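Local atomic coordinates of 4-alpha-glucanotransferase (Corynebacterium glutamicum, PDB entry 5B68), a protein that is a 4-alpha-glucanotransferase of the amylomaltase (disproportionating enzyme) family, joining an N-terminal beta-sandwich domain to a TIM-barrel-type domain. Residues I135-L146 and E156-A164; H487-A495 and W516-I526. One frame throughout, in Å; residues are numbered along the deposited sequence.

Both contacts are largely buried, but they belong to different domains. Interaction 1 pairs two strands of the N-terminal beta sandwich by backbone hydrogen bonds and lines one face with interlocking aliphatic side chains; its charged pair, K145 and E156, is exposed. Interaction 2 sets two nearly parallel helices of the TIM-barrel family region side by side, with no direct hydrogen bond between them, relying on apolar side chains, two aromatic rings and waters bound to R524. The two meet at that arginine: R524 NH1 probably donates to P163 O at 2.8 Å and to T162 OG1, and where strand 153-162 ends, T162 CG2 packs on G492 O.

Interaction 1: I135-L146 and E156-A164; sequences IPGDLPLGWHKL and ECGLIITPA
L159 and I161 are the main bumps in this antiparallel beta hairpin of the N-terminal beta sandwich, and the hollow they fill is walled by H144, L146, I135 and L139. L159 has its CG swung opposite the backbone N (chi1 176°), which presents CD2 to L139 CD1 at 3.7 Å, the two side chains crossing at about a right angle, while CD1 slides past I135. I161 meets I135 tip to tip, CD1 to CD1 at 4.0 Å, and its CG1 abuts the edge of the H144 ring. That ring is fixed by a nearly straight bond of 2.9 Å from NE2 to P140 O, lying in the ring plane, and by a hydrogen bond between ND1 and E104 N. Beneath these side chains, paired backbone bonds join G142 to I161, H144 to L159 and L146 to C157. The backbone angles of G142 call for glycine. On the other face I160 lies against the W143 indole: CG2 sits over the six-membered ring, 4.0 Å from its centroid, and CD1 touches CZ3. W143 NE1 hydrogen-bonds E497 OE2 on helix 487-500. On the exposed surface of the hairpin, K145 NZ forms a salt bridge of 2.8 Å with E156 OE1, using that oxygen's syn lone pair.

Interaction 2: H487-A495 and W516-I526; sequences HNALVGILA and WVQDALAQRGI
R524, V491 and H487 carry most of this helix-helix contact, in which segments 487-495 and 516-523 run at 26° to each other with axes 10.8 Å apart. R524 follows the second helix, just before G525, whose positive phi closes a Schellman motif. Its CG lies beside V491 CG1, and the bend at chi2 (-96°) takes CD to A495 CB and one face of the guanidinium over G492, CA being 3.7 Å from CZ. NH1 is hydrogen-bonded to P163 O and T162 OG1, where the N-terminal sheet meets this helix pair. Two waters tie NH2 to N488: one accepts from NH2 at 2.7 Å and donates to N488 O, the other bridges to N488 OD1 at the guanidinium edge. V491 points toward the second helix with its methyls splayed. CG1 meets I526 CD1 at 3.8 Å, and CG2 meets L521 CD2 at 4.1 Å. I526 CD1 also reaches L494 CD2. Nearer the start of both helices, H487 offers a ring face to the CZ3 corner of W516, 3.2 Å from NE2; the planes stand at 57°, an oblique aromatic pair. F466 meets the H487 ring as well. Around the pair, helix 441-452 packs on I493 and L494, strand 467-472 touches W516 and V517 through R467, and strand 76-80 reaches A489 through V78 and R524 through V80.

Interaction 1: I135-L146 and E156-A164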
ATOM      1  N   ILE A 135      29.481  -7.660 -12.158  1.00 22.05           N
ATOM      2  CA  ILE A 135      28.479  -8.355 -12.910  1.00 22.36           C
ATOM      3  C   ILE A 135      28.449  -7.912 -14.400  1.00 21.97           C
ATOM      4  O   ILE A 135      28.786  -6.770 -14.679  1.00 23.53           O
ATOM      5  CB  ILE A 135      27.060  -8.258 -12.295  1.00 21.42           C
ATOM      6  CG1 ILE A 135      26.507  -6.831 -12.365  1.00 22.26           C
ATOM      7  CG2 ILE A 135      27.080  -8.691 -10.840  1.00 22.70           C
ATOM      8  CD1 ILE A 135      25.042  -6.779 -11.884  1.00 20.08           C
ATOM      9  N   PRO A 136      27.997  -8.798 -15.275  1.00 25.39           N
ATOM     10  CA  PRO A 136      27.792  -8.488 -16.685  1.00 28.34           C
ATOM     11  C   PRO A 136      26.683  -7.472 -16.829  1.00 27.46           C
ATOM     12  O   PRO A 136      25.800  -7.443 -16.012  1.00 23.37           O
ATOM     13  CB  PRO A 136      27.328  -9.810 -17.284  1.00 27.73           C
ATOM     14  CG  PRO A 136      27.616 -10.848 -16.283  1.00 27.29           C
ATOM     15  CD  PRO A 136      27.644 -10.181 -14.956  1.00 25.37           C
ATOM     16  N   GLY A 137      26.761  -6.657 -17.869  1.00 28.37           N
ATOM     17  CA  GLY A 137      25.819  -5.597 -18.111  1.00 26.90           C
ATOM     18  C   GLY A 137      24.583  -6.012 -18.871  1.00 30.62           C
ATOM     19  O   GLY A 137      23.757  -5.185 -19.171  1.00 33.78           O
ATOM     20  N   ASP A 138      24.492  -7.284 -19.206  1.00 29.05           N
ATOM     21  CA  ASP A 138      23.402  -7.811 -20.015  1.00 31.86           C
ATOM     22  C   ASP A 138      22.540  -8.878 -19.346  1.00 30.61           C
ATOM     23  O   ASP A 138      22.006  -9.731 -20.014  1.00 31.39           O
ATOM     24  CB  ASP A 138      23.909  -8.314 -21.365  1.00 35.01           C
ATOM     25  CG  ASP A 138      24.768  -9.540 -21.246  1.00 36.79           C
ATOM     26  OD1 ASP A 138      25.172  -9.884 -20.134  1.00 36.81           O
ATOM     27  OD2 ASP A 138      25.043 -10.160 -22.279  1.00 37.72           O
ATOM     28  N   LEU A 139      22.450  -8.863 -18.028  1.00 24.95           N
ATOM     29  CA  LEU A 139      21.567  -9.783 -17.346  1.00 22.92           C
ATOM     30  C   LEU A 139      20.105  -9.393 -17.572  1.00 21.79           C
ATOM     31  O   LEU A 139      19.782  -8.231 -17.647  1.00 22.64           O
ATOM     32  CB  LEU A 139      21.871  -9.807 -15.852  1.00 24.23           C
ATOM     33  CG  LEU A 139      23.286 -10.180 -15.419  1.00 25.01           C
ATOM     34  CD1 LEU A 139      23.381 -10.183 -13.914  1.00 26.41           C
ATOM     35  CD2 LEU A 139      23.705 -11.525 -15.960  1.00 25.08           C
ATOM     36  N   PRO A 140      19.233 -10.378 -17.671  1.00 21.12           N
ATOM     37  CA  PRO A 140      17.797 -10.109 -17.787  1.00 23.70           C
ATOM     38  C   PRO A 140      17.284  -9.583 -16.462  1.00 24.29           C
ATOM     39  O   PRO A 140      17.890  -9.853 -15.408  1.00 23.51           O
ATOM     40  CB  PRO A 140      17.206 -11.507 -18.104  1.00 23.81           C
ATOM     41  CG  PRO A 140      18.161 -12.471 -17.540  1.00 25.79           C
ATOM     42  CD  PRO A 140      19.517 -11.845 -17.627  1.00 24.14           C
ATOM     43  N   LEU A 141      16.117  -8.984 -16.516  1.00 20.72           N
ATOM     44  CA  LEU A 141      15.367  -8.628 -15.304  1.00 20.94           C
ATOM     45  C   LEU A 141      15.096  -9.853 -14.489  1.00 23.46           C
ATOM     46  O   LEU A 141      14.960 -10.908 -15.048  1.00 26.85           O
ATOM     47  CB  LEU A 141      14.053  -7.970 -15.697  1.00 22.84           C
ATOM     48  CG  LEU A 141      14.141  -6.666 -16.484  1.00 23.83           C
ATOM     49  CD1 LEU A 141      12.728  -6.111 -16.681  1.00 25.89           C
ATOM     50  CD2 LEU A 141      14.931  -5.623 -15.777  1.00 25.29           C
ATOM     51  N   GLY A 142      15.085  -9.723 -13.165  1.00 18.91           N
ATOM     52  CA  GLY A 142      14.520 -10.788 -12.352  1.00 20.06           C
ATOM     53  C   GLY A 142      15.360 -11.111 -11.156  1.00 17.49           C
ATOM     54  O   GLY A 142      16.177 -10.299 -10.663  1.00 17.35           O
ATOM     55  N   TRP A 143      15.056 -12.296 -10.635  1.00 19.15           N
ATOM     56  CA  TRP A 143      15.483 -12.736  -9.329  1.00 17.09           C
ATOM     57  C   TRP A 143      16.516 -13.824  -9.455  1.00 21.02           C
ATOM     58  O   TRP A 143      16.193 -14.980  -9.543  1.00 19.22           O
ATOM     59  CB  TRP A 143      14.257 -13.238  -8.543  1.00 16.72           C
ATOM     60  CG  TRP A 143      13.319 -12.140  -8.327  1.00 17.28           C
ATOM     61  CD1 TRP A 143      12.332 -11.734  -9.157  1.00 17.93           C
ATOM     62  CD2 TRP A 143      13.333 -11.225  -7.243  1.00 17.71           C
ATOM     63  NE1 TRP A 143      11.709 -10.632  -8.650  1.00 18.01           N
ATOM     64  CE2 TRP A 143      12.310 -10.298  -7.469  1.00 16.46           C
ATOM     65  CE3 TRP A 143      14.103 -11.105  -6.095  1.00 16.01           C
ATOM     66  CZ2 TRP A 143      12.037  -9.273  -6.584  1.00 19.02           C
ATOM     67  CZ3 TRP A 143      13.831 -10.093  -5.224  1.00 18.27           C
ATOM     68  CH2 TRP A 143      12.814  -9.180  -5.471  1.00 19.35           C
ATOM     69  N   HIS A 144      17.766 -13.393  -9.480  1.00 18.02           N
ATOM     70  CA  HIS A 144      18.930 -14.243  -9.630  1.00 18.71           C
ATOM     71  C   HIS A 144      19.681 -14.456  -8.316  1.00 21.28           C
ATOM     72  O   HIS A 144      19.258 -13.994  -7.284  1.00 19.89           O
ATOM     73  CB  HIS A 144      19.854 -13.665 -10.693  1.00 19.52           C
ATOM     74  CG  HIS A 144      19.126 -13.141 -11.886  1.00 20.41           C
ATOM     75  ND1 HIS A 144      18.117 -13.839 -12.498  1.00 20.37           N
ATOM     76  CD2 HIS A 144      19.214 -11.964 -12.538  1.00 21.67           C
ATOM     77  CE1 HIS A 144      17.643 -13.134 -13.501  1.00 21.34           C
ATOM     78  NE2 HIS A 144      18.286 -11.988 -13.544  1.00 21.84           N
ATOM     79  N   LYS A 145      20.771 -15.205  -8.382  1.00 19.90           N
ATOM     80  CA  LYS A 145      21.606 -15.422  -7.231  1.00 21.69           C
ATOM     81  C   LYS A 145      23.089 -15.319  -7.543  1.00 22.45           C
ATOM     82  O   LYS A 145      23.521 -15.728  -8.591  1.00 22.44           O
ATOM     83  CB  LYS A 145      21.330 -16.796  -6.651  1.00 26.65           C
ATOM     84  CG  LYS A 145      19.993 -16.916  -5.956  1.00 30.91           C
ATOM     85  CD  LYS A 145      20.052 -17.994  -4.905  1.00 35.24           C
ATOM     86  CE  LYS A 145      18.708 -18.223  -4.252  1.00 40.96           C
ATOM     87  NZ  LYS A 145      18.677 -19.564  -3.618  1.00 42.14           N
ATOM     88  N   LEU A 146      23.843 -14.804  -6.586  1.00 20.15           N
ATOM     89  CA  LEU A 146      25.277 -14.887  -6.602  1.00 20.56           C
ATOM     90  C   LEU A 146      25.684 -16.022  -5.679  1.00 19.81           C
ATOM     91  O   LEU A 146      25.177 -16.169  -4.599  1.00 18.79           O
ATOM     92  CB  LEU A 146      25.926 -13.591  -6.145  1.00 20.21           C
ATOM     93  CG  LEU A 146      26.077 -12.484  -7.168  1.00 19.84           C
ATOM     94  CD1 LEU A 146      26.250 -11.135  -6.505  1.00 19.81           C
ATOM     95  CD2 LEU A 146      27.206 -12.774  -8.135  1.00 18.87           C
ATOM     96  N   GLU A 156      25.701 -17.479  -0.493  1.00 19.87           N
ATOM     97  CA  GLU A 156      24.894 -17.078  -1.643  1.00 20.76           C
ATOM     98  C   GLU A 156      24.204 -15.768  -1.242  1.00 21.48           C
ATOM     99  O   GLU A 156      24.031 -15.500  -0.064  1.00 22.99           O
ATOM    100  CB  GLU A 156      23.835 -18.116  -2.025  1.00 24.18           C
ATOM    101  CG  GLU A 156      22.858 -18.448  -0.925  1.00 25.24           C
ATOM    102  CD  GLU A 156      21.745 -19.314  -1.485  1.00 34.60           C
ATOM    103  OE1 GLU A 156      20.625 -18.794  -1.743  1.00 36.49           O
ATOM    104  OE2 GLU A 156      22.055 -20.471  -1.802  1.00 34.48           O
ATOM    105  N   CYS A 157      23.844 -14.966  -2.221  1.00 21.93           N
ATOM    106  CA  CYS A 157      23.002 -13.828  -1.991  1.00 19.41           C
ATOM    107  C   CYS A 157      22.111 -13.575  -3.201  1.00 21.85           C
ATOM    108  O   CYS A 157      22.375 -14.051  -4.273  1.00 19.39           O
ATOM    109  CB  CYS A 157      23.789 -12.603  -1.580  1.00 17.15           C
ATOM    110  SG  CYS A 157      24.653 -11.806  -2.945  1.00 20.05           S
ATOM    111  N   GLY A 158      20.989 -12.867  -3.009  1.00 19.61           N
ATOM    112  CA  GLY A 158      20.172 -12.500  -4.161  1.00 19.65           C
ATOM    113  C   GLY A 158      20.947 -11.495  -4.982  1.00 19.12           C
ATOM    114  O   GLY A 158      21.695 -10.688  -4.439  1.00 22.25           O
ATOM    115  N   LEU A 159      20.721 -11.567  -6.272  1.00 17.41           N
ATOM    116  CA  LEU A 159      21.167 -10.632  -7.289  1.00 17.84           C
ATOM    117  C   LEU A 159      19.941 -10.267  -8.104  1.00 18.50           C
ATOM    118  O   LEU A 159      19.400 -11.120  -8.853  1.00 18.10           O
ATOM    119  CB  LEU A 159      22.218 -11.262  -8.224  1.00 18.31           C
ATOM    120  CG  LEU A 159      22.696 -10.383  -9.401  1.00 20.10           C
ATOM    121  CD1 LEU A 159      23.279  -9.049  -8.986  1.00 20.17           C
ATOM    122  CD2 LEU A 159      23.706 -11.085 -10.297  1.00 21.05           C
ATOM    123  N   ILE A 160      19.466  -9.038  -7.928  1.00 19.47           N
ATOM    124  CA  ILE A 160      18.165  -8.659  -8.383  1.00 18.28           C
ATOM    125  C   ILE A 160      18.346  -7.540  -9.392  1.00 17.39           C
ATOM    126  O   ILE A 160      18.912  -6.511  -9.065  1.00 21.77           O
ATOM    127  CB  ILE A 160      17.343  -8.184  -7.190  1.00 20.23           C
ATOM    128  CG1 ILE A 160      17.238  -9.326  -6.131  1.00 20.27           C
ATOM    129  CG2 ILE A 160      15.957  -7.792  -7.654  1.00 19.73           C
ATOM    130  CD1 ILE A 160      17.106  -8.801  -4.752  1.00 21.47           C
ATOM    131  N   ILE A 161      17.858  -7.749 -10.578  1.00 18.34           N
ATOM    132  CA  ILE A 161      18.077  -6.836 -11.681  1.00 17.64           C
ATOM    133  C   ILE A 161      16.733  -6.133 -12.048  1.00 19.22           C
ATOM    134  O   ILE A 161      15.692  -6.783 -12.303  1.00 17.16           O
ATOM    135  CB  ILE A 161      18.619  -7.617 -12.879  1.00 20.01           C
ATOM    136  CG1 ILE A 161      19.933  -8.374 -12.518  1.00 18.72           C
ATOM    137  CG2 ILE A 161      18.833  -6.693 -14.044  1.00 18.85           C
ATOM    138  CD1 ILE A 161      21.076  -7.469 -12.041  1.00 19.54           C
ATOM    139  N   THR A 162      16.760  -4.812 -12.020  1.00 18.01           N
ATOM    140  CA  THR A 162      15.541  -4.037 -11.992  1.00 19.02           C
ATOM    141  C   THR A 162      15.479  -3.137 -13.226  1.00 18.72           C
ATOM    142  O   THR A 162      16.499  -2.822 -13.838  1.00 19.03           O
ATOM    143  CB  THR A 162      15.455  -3.215 -10.736  1.00 17.24           C
ATOM    144  OG1 THR A 162      16.402  -2.156 -10.774  1.00 19.23           O
ATOM    145  CG2 THR A 162      15.605  -4.046  -9.449  1.00 17.15           C
ATOM    146  N   PRO A 163      14.256  -2.827 -13.682  1.00 19.44           N
ATOM    147  CA  PRO A 163      14.169  -2.030 -14.923  1.00 19.31           C
ATOM    148  C   PRO A 163      14.453  -0.551 -14.740  1.00 19.10           C
ATOM    149  O   PRO A 163      14.075   0.059 -13.727  1.00 18.80           O
ATOM    150  CB  PRO A 163      12.735  -2.293 -15.402  1.00 20.40           C
ATOM    151  CG  PRO A 163      11.995  -2.471 -14.121  1.00 19.85           C
ATOM    152  CD  PRO A 163      12.918  -3.262 -13.231  1.00 19.75           C
ATOM    153  N   ALA A 164      15.076   0.054 -15.749  1.00 19.93           N
ATOM    154  CA  ALA A 164      15.302   1.476 -15.720  1.00 20.31           C
ATOM    155  C   ALA A 164      13.972   2.318 -15.636  1.00 20.22           C
ATOM    156  O   ALA A 164      13.930   3.291 -14.936  1.00 22.93           O
ATOM    157  CB  ALA A 164      16.155   1.894 -16.936  1.00 23.08           C
TER

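Interaction 2: H487-A495 and W516-I526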
ATOM      1  N   HIS A 487      16.805   2.662  -1.032  1.00 18.33           N
ATOM      2  CA  HIS A 487      15.755   2.980  -2.016  1.00 19.74           C
ATOM      3  C   HIS A 487      16.002   2.301  -3.383  1.00 17.94           C
ATOM      4  O   HIS A 487      15.049   1.971  -4.128  1.00 19.04           O
ATOM      5  CB  HIS A 487      15.550   4.499  -2.180  1.00 19.97           C
ATOM      6  CG  HIS A 487      16.807   5.185  -2.558  1.00 22.30           C
ATOM      7  ND1 HIS A 487      17.195   5.330  -3.867  1.00 29.26           N
ATOM      8  CD2 HIS A 487      17.844   5.591  -1.806  1.00 25.47           C
ATOM      9  CE1 HIS A 487      18.404   5.846  -3.911  1.00 25.28           C
ATOM     10  NE2 HIS A 487      18.825   6.003  -2.677  1.00 27.89           N
ATOM     11  N   ASN A 488      17.255   2.096  -3.733  1.00 18.58           N
ATOM     12  CA  ASN A 488      17.553   1.399  -4.964  1.00 20.35           C
ATOM     13  C   ASN A 488      16.968  -0.027  -4.967  1.00 18.89           C
ATOM     14  O   ASN A 488      16.428  -0.473  -5.992  1.00 18.22           O
ATOM     15  CB  ASN A 488      18.987   1.357  -5.297  1.00 22.96           C
ATOM     16  CG  ASN A 488      19.512   2.710  -5.764  1.00 26.77           C
ATOM     17  OD1 ASN A 488      18.892   3.428  -6.532  1.00 30.82           O
ATOM     18  ND2 ASN A 488      20.650   3.040  -5.282  1.00 30.19           N
ATOM     19  N   ALA A 489      17.042  -0.661  -3.820  1.00 17.56           N
ATOM     20  CA  ALA A 489      16.355  -1.931  -3.637  1.00 18.06           C
ATOM     21  C   ALA A 489      14.835  -1.840  -3.549  1.00 17.94           C
ATOM     22  O   ALA A 489      14.156  -2.512  -4.320  1.00 20.38           O
ATOM     23  CB  ALA A 489      16.953  -2.677  -2.446  1.00 17.48           C
ATOM     24  N   LEU A 490      14.276  -1.013  -2.665  1.00 18.08           N
ATOM     25  CA  LEU A 490      12.821  -0.984  -2.489  1.00 17.29           C
ATOM     26  C   LEU A 490      12.109  -0.446  -3.738  1.00 17.44           C
ATOM     27  O   LEU A 490      11.132  -1.031  -4.222  1.00 16.86           O
ATOM     28  CB  LEU A 490      12.456  -0.174  -1.246  1.00 19.40           C
ATOM     29  CG  LEU A 490      12.795  -0.861   0.099  1.00 19.03           C
ATOM     30  CD1 LEU A 490      12.293  -0.096   1.275  1.00 20.79           C
ATOM     31  CD2 LEU A 490      12.209  -2.258   0.160  1.00 19.73           C
ATOM     32  N   VAL A 491      12.611   0.648  -4.288  1.00 16.57           N
ATOM     33  CA  VAL A 491      12.005   1.248  -5.483  1.00 18.48           C
ATOM     34  C   VAL A 491      12.265   0.404  -6.674  1.00 17.81           C
ATOM     35  O   VAL A 491      11.370   0.199  -7.535  1.00 17.28           O
ATOM     36  CB  VAL A 491      12.575   2.661  -5.790  1.00 18.88           C
ATOM     37  CG1 VAL A 491      12.027   3.192  -7.102  1.00 22.91           C
ATOM     38  CG2 VAL A 491      12.265   3.651  -4.682  1.00 19.84           C
ATOM     39  N   GLY A 492      13.493  -0.124  -6.755  1.00 16.18           N
ATOM     40  CA  GLY A 492      13.866  -0.990  -7.909  1.00 16.54           C
ATOM     41  C   GLY A 492      13.020  -2.253  -7.979  1.00 15.78           C
ATOM     42  O   GLY A 492      12.600  -2.669  -9.061  1.00 16.76           O
ATOM     43  N   ILE A 493      12.770  -2.840  -6.841  1.00 16.00           N
ATOM     44  CA  ILE A 493      11.937  -4.028  -6.800  1.00 17.18           C
ATOM     45  C   ILE A 493      10.459  -3.704  -7.069  1.00 16.84           C
ATOM     46  O   ILE A 493       9.793  -4.475  -7.677  1.00 16.84           O
ATOM     47  CB  ILE A 493      12.167  -4.776  -5.481  1.00 18.17           C
ATOM     48  CG1 ILE A 493      13.582  -5.428  -5.489  1.00 17.79           C
ATOM     49  CG2 ILE A 493      11.091  -5.859  -5.231  1.00 18.59           C
ATOM     50  CD1 ILE A 493      14.075  -5.833  -4.094  1.00 18.73           C
ATOM     51  N   LEU A 494       9.935  -2.587  -6.575  1.00 14.87           N
ATOM     52  CA  LEU A 494       8.625  -2.183  -6.932  1.00 16.15           C
ATOM     53  C   LEU A 494       8.519  -2.045  -8.459  1.00 15.67           C
ATOM     54  O   LEU A 494       7.568  -2.542  -9.088  1.00 16.96           O
ATOM     55  CB  LEU A 494       8.279  -0.869  -6.214  1.00 15.72           C
ATOM     56  CG  LEU A 494       7.034  -0.137  -6.655  1.00 18.13           C
ATOM     57  CD1 LEU A 494       5.825  -0.991  -6.380  1.00 17.53           C
ATOM     58  CD2 LEU A 494       6.934   1.169  -5.898  1.00 18.97           C
ATOM     59  N   ALA A 495       9.494  -1.400  -9.079  1.00 15.72           N
ATOM     60  CA  ALA A 495       9.478  -1.224 -10.535  1.00 17.82           C
ATOM     61  C   ALA A 495       9.572  -2.572 -11.269  1.00 18.21           C
ATOM     62  O   ALA A 495       8.838  -2.776 -12.269  1.00 18.86           O
ATOM     63  CB  ALA A 495      10.563  -0.282 -11.014  1.00 20.67           C
ATOM     64  N   TRP A 516      16.415  14.580  -5.087  1.00 23.04           N
ATOM     65  CA  TRP A 516      16.923  13.227  -5.477  1.00 21.73           C
ATOM     66  C   TRP A 516      15.823  12.129  -5.318  1.00 22.32           C
ATOM     67  O   TRP A 516      15.780  11.184  -6.095  1.00 22.09           O
ATOM     68  CB  TRP A 516      18.174  12.835  -4.755  1.00 23.51           C
ATOM     69  CG  TRP A 516      18.114  12.548  -3.329  1.00 23.51           C
ATOM     70  CD1 TRP A 516      18.301  13.445  -2.283  1.00 23.07           C
ATOM     71  CD2 TRP A 516      17.911  11.251  -2.714  1.00 24.15           C
ATOM     72  NE1 TRP A 516      18.205  12.778  -1.079  1.00 25.31           N
ATOM     73  CE2 TRP A 516      17.989  11.442  -1.307  1.00 24.74           C
ATOM     74  CE3 TRP A 516      17.660   9.977  -3.216  1.00 25.33           C
ATOM     75  CZ2 TRP A 516      17.763  10.436  -0.406  1.00 24.30           C
ATOM     76  CZ3 TRP A 516      17.472   8.920  -2.301  1.00 24.84           C
ATOM     77  CH2 TRP A 516      17.533   9.173  -0.894  1.00 27.30           C
ATOM     78  N   VAL A 517      14.965  12.296  -4.323  1.00 20.78           N
ATOM     79  CA  VAL A 517      13.894  11.341  -4.037  1.00 20.48           C
ATOM     80  C   VAL A 517      12.854  11.413  -5.153  1.00 21.11           C
ATOM     81  O   VAL A 517      12.522  10.384  -5.719  1.00 18.43           O
ATOM     82  CB  VAL A 517      13.286  11.607  -2.646  1.00 21.27           C
ATOM     83  CG1 VAL A 517      12.072  10.766  -2.340  1.00 21.35           C
ATOM     84  CG2 VAL A 517      14.348  11.510  -1.555  1.00 21.88           C
ATOM     85  N   GLN A 518      12.348  12.625  -5.453  1.00 19.41           N
ATOM     86  CA  GLN A 518      11.431  12.868  -6.540  1.00 23.26           C
ATOM     87  C   GLN A 518      12.007  12.303  -7.828  1.00 23.27           C
ATOM     88  O   GLN A 518      11.333  11.595  -8.535  1.00 20.85           O
ATOM     89  CB  GLN A 518      11.207  14.372  -6.700  1.00 28.57           C
ATOM     90  CG  GLN A 518      10.415  14.932  -5.517  1.00 37.23           C
ATOM     91  CD  GLN A 518       9.939  16.368  -5.708  1.00 50.95           C
ATOM     92  OE1 GLN A 518      10.571  17.144  -6.422  1.00 47.10           O
ATOM     93  NE2 GLN A 518       8.820  16.730  -5.048  1.00 60.95           N
ATOM     94  N   ASP A 519      13.276  12.533  -8.087  1.00 22.87           N
ATOM     95  CA  ASP A 519      13.894  12.084  -9.296  1.00 25.49           C
ATOM     96  C   ASP A 519      14.050  10.561  -9.353  1.00 24.48           C
ATOM     97  O   ASP A 519      13.912   9.963 -10.431  1.00 21.97           O
ATOM     98  CB  ASP A 519      15.275  12.745  -9.517  1.00 31.09           C
ATOM     99  CG  ASP A 519      15.168  14.223  -9.900  1.00 39.30           C
ATOM    100  OD1 ASP A 519      14.066  14.653 -10.304  1.00 47.46           O
ATOM    101  OD2 ASP A 519      16.172  14.965  -9.763  1.00 47.03           O
ATOM    102  N   ALA A 520      14.364   9.969  -8.237  1.00 20.56           N
ATOM    103  CA  ALA A 520      14.509   8.495  -8.203  1.00 19.17           C
ATOM    104  C   ALA A 520      13.162   7.828  -8.599  1.00 20.16           C
ATOM    105  O   ALA A 520      13.174   6.831  -9.278  1.00 21.95           O
ATOM    106  CB  ALA A 520      14.913   8.034  -6.835  1.00 19.95           C
ATOM    107  N   LEU A 521      12.052   8.434  -8.231  1.00 19.58           N
ATOM    108  CA  LEU A 521      10.705   7.919  -8.585  1.00 17.84           C
ATOM    109  C   LEU A 521      10.378   8.214 -10.039  1.00 17.49           C
ATOM    110  O   LEU A 521      10.057   7.323 -10.826  1.00 18.78           O
ATOM    111  CB  LEU A 521       9.644   8.438  -7.655  1.00 19.54           C
ATOM    112  CG  LEU A 521       9.747   7.986  -6.179  1.00 20.55           C
ATOM    113  CD1 LEU A 521       8.799   8.796  -5.339  1.00 20.90           C
ATOM    114  CD2 LEU A 521       9.549   6.483  -6.025  1.00 22.28           C
ATOM    115  N   ALA A 522      10.553   9.460 -10.442  1.00 19.42           N
ATOM    116  CA  ALA A 522      10.151   9.905 -11.772  1.00 20.80           C
ATOM    117  C   ALA A 522      10.943   9.215 -12.827  1.00 19.65           C
ATOM    118  O   ALA A 522      10.433   8.848 -13.866  1.00 20.52           O
ATOM    119  CB  ALA A 522      10.426  11.394 -11.945  1.00 21.51           C
ATOM    120  N   GLN A 523      12.221   9.036 -12.560  1.00 20.59           N
ATOM    121  CA  GLN A 523      13.046   8.348 -13.561  1.00 20.87           C
ATOM    122  C   GLN A 523      12.611   6.934 -13.860  1.00 22.66           C
ATOM    123  O   GLN A 523      12.700   6.455 -15.011  1.00 22.17           O
ATOM    124  CB  GLN A 523      14.503   8.331 -13.135  1.00 26.81           C
ATOM    125  CG  GLN A 523      15.150   9.693 -13.288  1.00 31.70           C
ATOM    126  CD  GLN A 523      16.540   9.753 -12.670  1.00 40.40           C
ATOM    127  OE1 GLN A 523      17.058   8.742 -12.210  1.00 41.67           O
ATOM    128  NE2 GLN A 523      17.141  10.961 -12.637  1.00 44.10           N
ATOM    129  N   ARG A 524      12.067   6.297 -12.859  1.00 19.30           N
ATOM    130  CA  ARG A 524      11.516   4.935 -13.065  1.00 21.06           C
ATOM    131  C   ARG A 524      10.171   4.861 -13.682  1.00 18.58           C
ATOM    132  O   ARG A 524       9.601   3.751 -13.826  1.00 19.66           O
ATOM    133  CB  ARG A 524      11.427   4.235 -11.695  1.00 23.65           C
ATOM    134  CG  ARG A 524      12.744   4.096 -11.023  1.00 28.00           C
ATOM    135  CD  ARG A 524      13.352   2.741 -11.286  1.00 31.27           C
ATOM    136  NE  ARG A 524      14.465   2.560 -10.391  1.00 30.09           N
ATOM    137  CZ  ARG A 524      15.253   1.484 -10.350  1.00 30.03           C
ATOM    138  NH1 ARG A 524      15.108   0.404 -11.151  1.00 21.55           N
ATOM    139  NH2 ARG A 524      16.228   1.479  -9.433  1.00 34.61           N
ATOM    140  N   GLY A 525       9.559   6.025 -13.984  1.00 18.41           N
ATOM    141  CA  GLY A 525       8.213   6.059 -14.413  1.00 18.41           C
ATOM    142  C   GLY A 525       7.132   5.833 -13.383  1.00 19.62           C
ATOM    143  O   GLY A 525       6.016   5.457 -13.759  1.00 19.36           O
ATOM    144  N   ILE A 526       7.461   6.105 -12.107  1.00 18.22           N
ATOM    145  CA  ILE A 526       6.502   6.048 -11.053  1.00 19.90           C
ATOM    146  C   ILE A 526       5.783   7.400 -10.990  1.00 20.86           C
ATOM    147  O   ILE A 526       6.446   8.460 -10.870  1.00 22.50           O
ATOM    148  CB  ILE A 526       7.171   5.674  -9.745  1.00 17.68           C
ATOM    149  CG1 ILE A 526       7.721   4.218  -9.865  1.00 16.66           C
ATOM    150  CG2 ILE A 526       6.206   5.804  -8.578  1.00 18.81           C
ATOM    151  CD1 ILE A 526       8.644   3.781  -8.702  1.00 17.21           C
TER
HETATM  152  O   HOH W   1      17.503  -0.723  -8.576  1.00 20.71           O
HETATM  153  O   HOH W   2      16.275   3.744  -7.383  1.00 40.63           O